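Local coordinates for Lv-ranaspumin (Lv-RSN-1) (Leptodactylus vastus, PDB 4K82), which is a surfactant protein of the frog's foam nest, probably lowering surface tension at the air-water interface so that foam forms and persists, at residues T16-K21 with A65-D70; A34-A39 with K55-R60. One frame throughout, in Å; residues are numbered along the deposited sequence.

Contact 1 of 2, residues T16-K21 with A65-D70; sequences TACLTK and AGCALD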
loop_
_atom_site.group_PDB
_atom_site.type_symbol
_atom_site.label_atom_id
_atom_site.label_comp_id
_atom_site.label_asym_id
_atom_site.label_seq_id
_atom_site.Cartn_x
_atom_site.Cartn_y
_atom_site.Cartn_z
ATOM N N THR A 16 10.560 4.554 -19.678
ATOM C CA THR A 16 10.918 3.234 -19.175
ATOM C C THR A 16 12.323 3.220 -18.592
ATOM O O THR A 16 12.592 2.547 -17.596
ATOM C CB THR A 16 10.825 2.174 -20.295
ATOM O OG1 THR A 16 9.509 2.195 -20.866
ATOM C CG2 THR A 16 11.112 0.785 -19.747
ATOM N N ALA A 17 13.219 3.973 -19.223
ATOM C CA ALA A 17 14.583 4.093 -18.739
ATOM C C ALA A 17 14.594 4.694 -17.340
ATOM O O ALA A 17 15.274 4.197 -16.441
ATOM C CB ALA A 17 15.402 4.957 -19.683
ATOM N N CYS A 18 13.836 5.772 -17.171
ATOM C CA CYS A 18 13.793 6.490 -15.906
ATOM C C CYS A 18 13.212 5.591 -14.815
ATOM O O CYS A 18 13.714 5.555 -13.688
ATOM C CB CYS A 18 12.958 7.763 -16.056
ATOM S SG CYS A 18 12.736 8.722 -14.535
ATOM N N LEU A 19 12.150 4.874 -15.167
ATOM C CA LEU A 19 11.494 3.963 -14.241
ATOM C C LEU A 19 12.451 2.857 -13.811
ATOM O O LEU A 19 12.550 2.533 -12.628
ATOM C CB LEU A 19 10.251 3.349 -14.891
ATOM C CG LEU A 19 9.516 2.329 -14.033
ATOM C CD1 LEU A 19 9.037 2.990 -12.737
ATOM C CD2 LEU A 19 8.355 1.744 -14.818
ATOM N N THR A 20 13.149 2.282 -14.788
ATOM C CA THR A 20 14.129 1.223 -14.546
ATOM C C THR A 20 15.167 1.624 -13.495
ATOM O O THR A 20 15.435 0.882 -12.545
ATOM C CB THR A 20 14.857 0.846 -15.857
ATOM O OG1 THR A 20 13.908 0.358 -16.812
ATOM C CG2 THR A 20 15.905 -0.215 -15.606
ATOM N N LYS A 21 15.747 2.805 -13.665
ATOM C CA LYS A 21 16.749 3.279 -12.725
ATOM C C LYS A 21 16.111 3.586 -11.372
ATOM O O LYS A 21 16.672 3.269 -10.316
ATOM C CB LYS A 21 17.457 4.519 -13.275
ATOM C CG LYS A 21 18.735 4.869 -12.520
ATOM C CD LYS A 21 19.251 6.251 -12.883
ATOM C CE LYS A 21 18.244 7.333 -12.510
ATOM N NZ LYS A 21 17.625 7.126 -11.159
ATOM N N ALA A 65 9.849 10.190 -7.766
ATOM C CA ALA A 65 10.969 9.326 -8.102
ATOM C C ALA A 65 11.805 9.900 -9.239
ATOM O O ALA A 65 12.818 9.318 -9.631
ATOM C CB ALA A 65 10.475 7.927 -8.456
ATOM N N GLY A 66 11.368 11.039 -9.768
ATOM C CA GLY A 66 12.080 11.727 -10.828
ATOM C C GLY A 66 11.623 11.340 -12.222
ATOM O O GLY A 66 12.282 11.672 -13.209
ATOM N N CYS A 67 10.497 10.638 -12.313
ATOM C CA CYS A 67 9.988 10.207 -13.610
ATOM C C CYS A 67 8.677 10.905 -13.957
ATOM O O CYS A 67 8.052 11.533 -13.108
ATOM C CB CYS A 67 9.826 8.691 -13.628
ATOM S SG CYS A 67 11.380 7.828 -13.266
ATOM N N ALA A 68 8.271 10.810 -15.219
ATOM C CA ALA A 68 7.040 11.448 -15.669
ATOM C C ALA A 68 6.123 10.387 -16.251
ATOM O O ALA A 68 6.541 9.632 -17.130
ATOM C CB ALA A 68 7.341 12.504 -16.715
ATOM N N LEU A 69 4.886 10.330 -15.764
ATOM C CA LEU A 69 3.938 9.340 -16.257
ATOM C C LEU A 69 3.733 9.491 -17.766
ATOM O O LEU A 69 3.591 8.502 -18.484
ATOM C CB LEU A 69 2.597 9.429 -15.526
ATOM C CG LEU A 69 1.569 8.379 -15.988
ATOM C CD1 LEU A 69 2.078 6.941 -15.850
ATOM C CD2 LEU A 69 0.252 8.541 -15.252
ATOM N N ASP A 70 3.739 10.733 -18.245
ATOM C CA ASP A 70 3.540 10.987 -19.675
ATOM C C ASP A 70 4.584 10.267 -20.517
ATOM O O ASP A 70 4.262 9.710 -21.576
ATOM C CB ASP A 70 3.610 12.485 -19.980
ATOM C CG ASP A 70 2.364 13.230 -19.556
ATOM O OD1 ASP A 70 1.300 12.595 -19.417
ATOM O OD2 ASP A 70 2.452 14.462 -19.374
#

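Contact 2 of 2, residues A34-A39 with K55-R60; sequences AVIICA and KELLER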
loop_
_atom_site.group_PDB
_atom_site.type_symbol
_atom_site.label_atom_id
_atom_site.label_comp_id
_atom_site.label_asym_id
_atom_site.label_seq_id
_atom_site.Cartn_x
_atom_site.Cartn_y
_atom_site.Cartn_z
ATOM N N ALA A 34 2.817 -0.936 -6.413
ATOM C CA ALA A 34 2.030 -2.144 -6.175
ATOM C C ALA A 34 0.693 -1.766 -5.541
ATOM O O ALA A 34 -0.349 -2.295 -5.911
ATOM C CB ALA A 34 2.797 -3.124 -5.286
ATOM N N VAL A 35 0.722 -0.843 -4.589
ATOM C CA VAL A 35 -0.504 -0.368 -3.961
ATOM C C VAL A 35 -1.457 0.241 -4.983
ATOM O O VAL A 35 -2.634 -0.104 -5.021
ATOM C CB VAL A 35 -0.202 0.660 -2.864
ATOM C CG1 VAL A 35 -1.487 1.296 -2.365
ATOM C CG2 VAL A 35 0.582 0.003 -1.723
ATOM N N ILE A 36 -0.940 1.128 -5.824
ATOM C CA ILE A 36 -1.755 1.772 -6.847
ATOM C C ILE A 36 -2.333 0.776 -7.844
ATOM O O ILE A 36 -3.536 0.774 -8.106
ATOM C CB ILE A 36 -0.931 2.821 -7.578
ATOM C CG1 ILE A 36 -0.572 3.932 -6.597
ATOM C CG2 ILE A 36 -1.710 3.392 -8.769
ATOM C CD1 ILE A 36 0.512 4.865 -7.122
ATOM N N ILE A 37 -1.472 -0.084 -8.375
ATOM C CA ILE A 37 -1.906 -1.086 -9.339
ATOM C C ILE A 37 -2.954 -2.028 -8.739
ATOM O O ILE A 37 -3.993 -2.298 -9.334
ATOM C CB ILE A 37 -0.701 -1.895 -9.858
ATOM C CG1 ILE A 37 0.129 -1.023 -10.810
ATOM C CG2 ILE A 37 -1.171 -3.128 -10.607
ATOM C CD1 ILE A 37 1.563 -1.507 -10.974
ATOM N N CYS A 38 -2.707 -2.504 -7.536
ATOM C CA CYS A 38 -3.635 -3.460 -6.968
ATOM C C CYS A 38 -4.930 -2.800 -6.498
ATOM O O CYS A 38 -5.983 -3.416 -6.536
ATOM C CB CYS A 38 -2.943 -4.299 -5.894
ATOM S SG CYS A 38 -1.631 -5.290 -6.645
ATOM N N ALA A 39 -4.862 -1.534 -6.091
ATOM C CA ALA A 39 -6.075 -0.814 -5.736
ATOM C C ALA A 39 -6.961 -0.673 -6.964
ATOM O O ALA A 39 -8.165 -0.916 -6.921
ATOM C CB ALA A 39 -5.738 0.561 -5.167
ATOM N N LYS A 55 -5.113 7.931 -10.572
ATOM C CA LYS A 55 -4.188 8.391 -11.597
ATOM C C LYS A 55 -3.328 9.539 -11.070
ATOM O O LYS A 55 -2.123 9.581 -11.313
ATOM C CB LYS A 55 -4.917 8.835 -12.861
ATOM C CG LYS A 55 -3.929 9.174 -13.962
ATOM C CD LYS A 55 -4.586 9.631 -15.218
ATOM C CE LYS A 55 -3.525 9.799 -16.300
ATOM N NZ LYS A 55 -4.161 10.125 -17.594
ATOM N N GLU A 56 -3.943 10.462 -10.336
ATOM C CA GLU A 56 -3.184 11.569 -9.758
ATOM C C GLU A 56 -2.107 11.066 -8.817
ATOM O O GLU A 56 -0.992 11.568 -8.830
ATOM C CB GLU A 56 -4.098 12.550 -9.033
ATOM C CG GLU A 56 -5.004 13.331 -9.976
ATOM C CD GLU A 56 -5.545 14.598 -9.348
ATOM O OE1 GLU A 56 -4.860 15.156 -8.462
ATOM O OE2 GLU A 56 -6.652 15.033 -9.739
ATOM N N LEU A 57 -2.442 10.054 -8.020
ATOM C CA LEU A 57 -1.470 9.435 -7.135
ATOM C C LEU A 57 -0.319 8.769 -7.895
ATOM O O LEU A 57 0.841 8.883 -7.507
ATOM C CB LEU A 57 -2.157 8.435 -6.207
ATOM C CG LEU A 57 -1.280 7.741 -5.165
ATOM C CD1 LEU A 57 -0.712 8.752 -4.169
ATOM C CD2 LEU A 57 -2.067 6.650 -4.449
ATOM N N LEU A 58 -0.642 8.075 -8.982
ATOM C CA LEU A 58 0.396 7.492 -9.827
ATOM C C LEU A 58 1.321 8.573 -10.387
ATOM O O LEU A 58 2.540 8.431 -10.365
ATOM C CB LEU A 58 -0.265 6.722 -10.980
ATOM C CG LEU A 58 0.666 5.985 -11.948
ATOM C CD1 LEU A 58 1.615 5.035 -11.213
ATOM C CD2 LEU A 58 -0.177 5.226 -12.964
ATOM N N GLU A 59 0.727 9.645 -10.890
ATOM C CA GLU A 59 1.503 10.763 -11.414
ATOM C C GLU A 59 2.431 11.315 -10.342
ATOM O O GLU A 59 3.631 11.493 -10.584
ATOM C CB GLU A 59 0.562 11.841 -11.969
ATOM C CG GLU A 59 -0.151 11.402 -13.231
ATOM C CD GLU A 59 -1.155 12.410 -13.753
ATOM O OE1 GLU A 59 -1.732 13.163 -12.937
ATOM O OE2 GLU A 59 -1.366 12.448 -14.985
ATOM N N ARG A 60 1.886 11.560 -9.154
ATOM C CA ARG A 60 2.684 12.129 -8.067
ATOM C C ARG A 60 3.785 11.184 -7.628
ATOM O O ARG A 60 4.911 11.599 -7.375
ATOM C CB ARG A 60 1.804 12.480 -6.866
ATOM C CG ARG A 60 0.879 13.666 -7.090
ATOM C CD ARG A 60 0.183 14.058 -5.796
ATOM N NE ARG A 60 -0.708 13.002 -5.329
ATOM C CZ ARG A 60 -2.030 13.020 -5.478
ATOM N NH1 ARG A 60 -2.758 12.012 -5.026
ATOM N NH2 ARG A 60 -2.624 14.052 -6.066
#

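Contact 1 of 2, residues T16-K21 with A65-D70
Cys18 turns SG anti to its backbone N (chi1 177°), while Cys67 places SG anti to its carbonyl carbon (chi1 -58°). The two sulfurs meet between the segments and form a disulfide. It ties helix 14-24 to the short link between helices 48-64 and 69-76, in an alpha-helical surfactant protein. Cys18 SG and Cys67 SG lie 2.1 Å apart. The C-S-S-C torsion is -97°, a left-handed bridge near the relaxed right angle. The bond brings the CA atoms of Cys18 and Cys67 to 5.8 Å, the nearest CA approach of the two segments.

The link begins with a Schellman motif. Gly66 ends helix 48-64 with positive phi, where a side chain would press on the carbonyl O of the residue before. The chain then passes Cys67 and reaches Ala68, the N-cap residue of helix 69-76. The bridge therefore pins the chain between two helix ends.

Apart from the disulfide, the contact is small. Leu19 is buried, and its side chain packs on Leu62, Leu96 and Leu99 of neighbouring helices. On the helix side, Thr16 O accepts from both Thr20 N and Thr20 OG1, which reach it from opposite faces of the carbonyl plane. The sulfurs also meet backbone atoms: Cys18 SG lies 3.3 Å from Gly66 O, and Cys67 SG lies 3.6 Å from Leu19 N.

Contact 2 of 2, residues A34-A39 with K55-R60
Ile36 is the one side chain of 34-39 that reaches well into 55-60, where it meets Leu57 and Leu58. At the start of that segment Lys55 turns away from Ile36, and its side chain packs on Thr89 and Leu69. Glu56 makes no contact with 34-39; its OE1 is 3.5 Å from Arg60 NH2 in a salt bridge within the helix.

Leu57 points at the partner helix. Its CD2 touches Ile36 CG1 at 3.8 Å, and the two side chains cross at a slant. Ile36 has CG1 anti to its carbonyl carbon (chi1 -65°), and the chain extends from there to CD1. Ile36 CD1 lies against the backbone of Leu58, 3.8 Å from its CA. Leu58 flanks this methyl, its CD1 4.2 Å from Ile36 CD1. With an alanine here, CG1, CG2 and CD1 go, which is likely to take away the apolar surface that Leu57 and Leu58 meet and open a gap between the helices.

Glu59 turns away again. Arg60 folds back along its own helix, and Glu56 O lies over the centre of one face of its guanidinium, 3.7 Å from the plane. Across the contact the side chains meet through apolar atoms alone. Ile36 and Leu58, with CA atoms 6.8 Å apart, are buried, while Leu57 keeps some exposure. The two segments run in broadly opposite directions, clearly inclined, and residues 43-47 join their helices: an alpha-helical hairpin.

In the fold
The two contacts have centres about 14 Å apart. Along the chain, contact 2 is nested inside the loop that the disulfide of contact 1 closes. Contact 1 lies further out, about 20 Å from the centre of the chain, against about 9 Å for contact 2. Leu69 joins them directly: its CD2 is 3.5 Å from Glu59 CG, and its CD1 is 4.0 Å from Leu58 CD2. Helix 89-102 packs on both, since Leu96 touches Leu19 as well as Leu58. A second disulfide, Cys38 to Cys114, ties the inner hairpin to helix 107-121. The contacts thus combine covalent ties with apolar packing in one helical bundle.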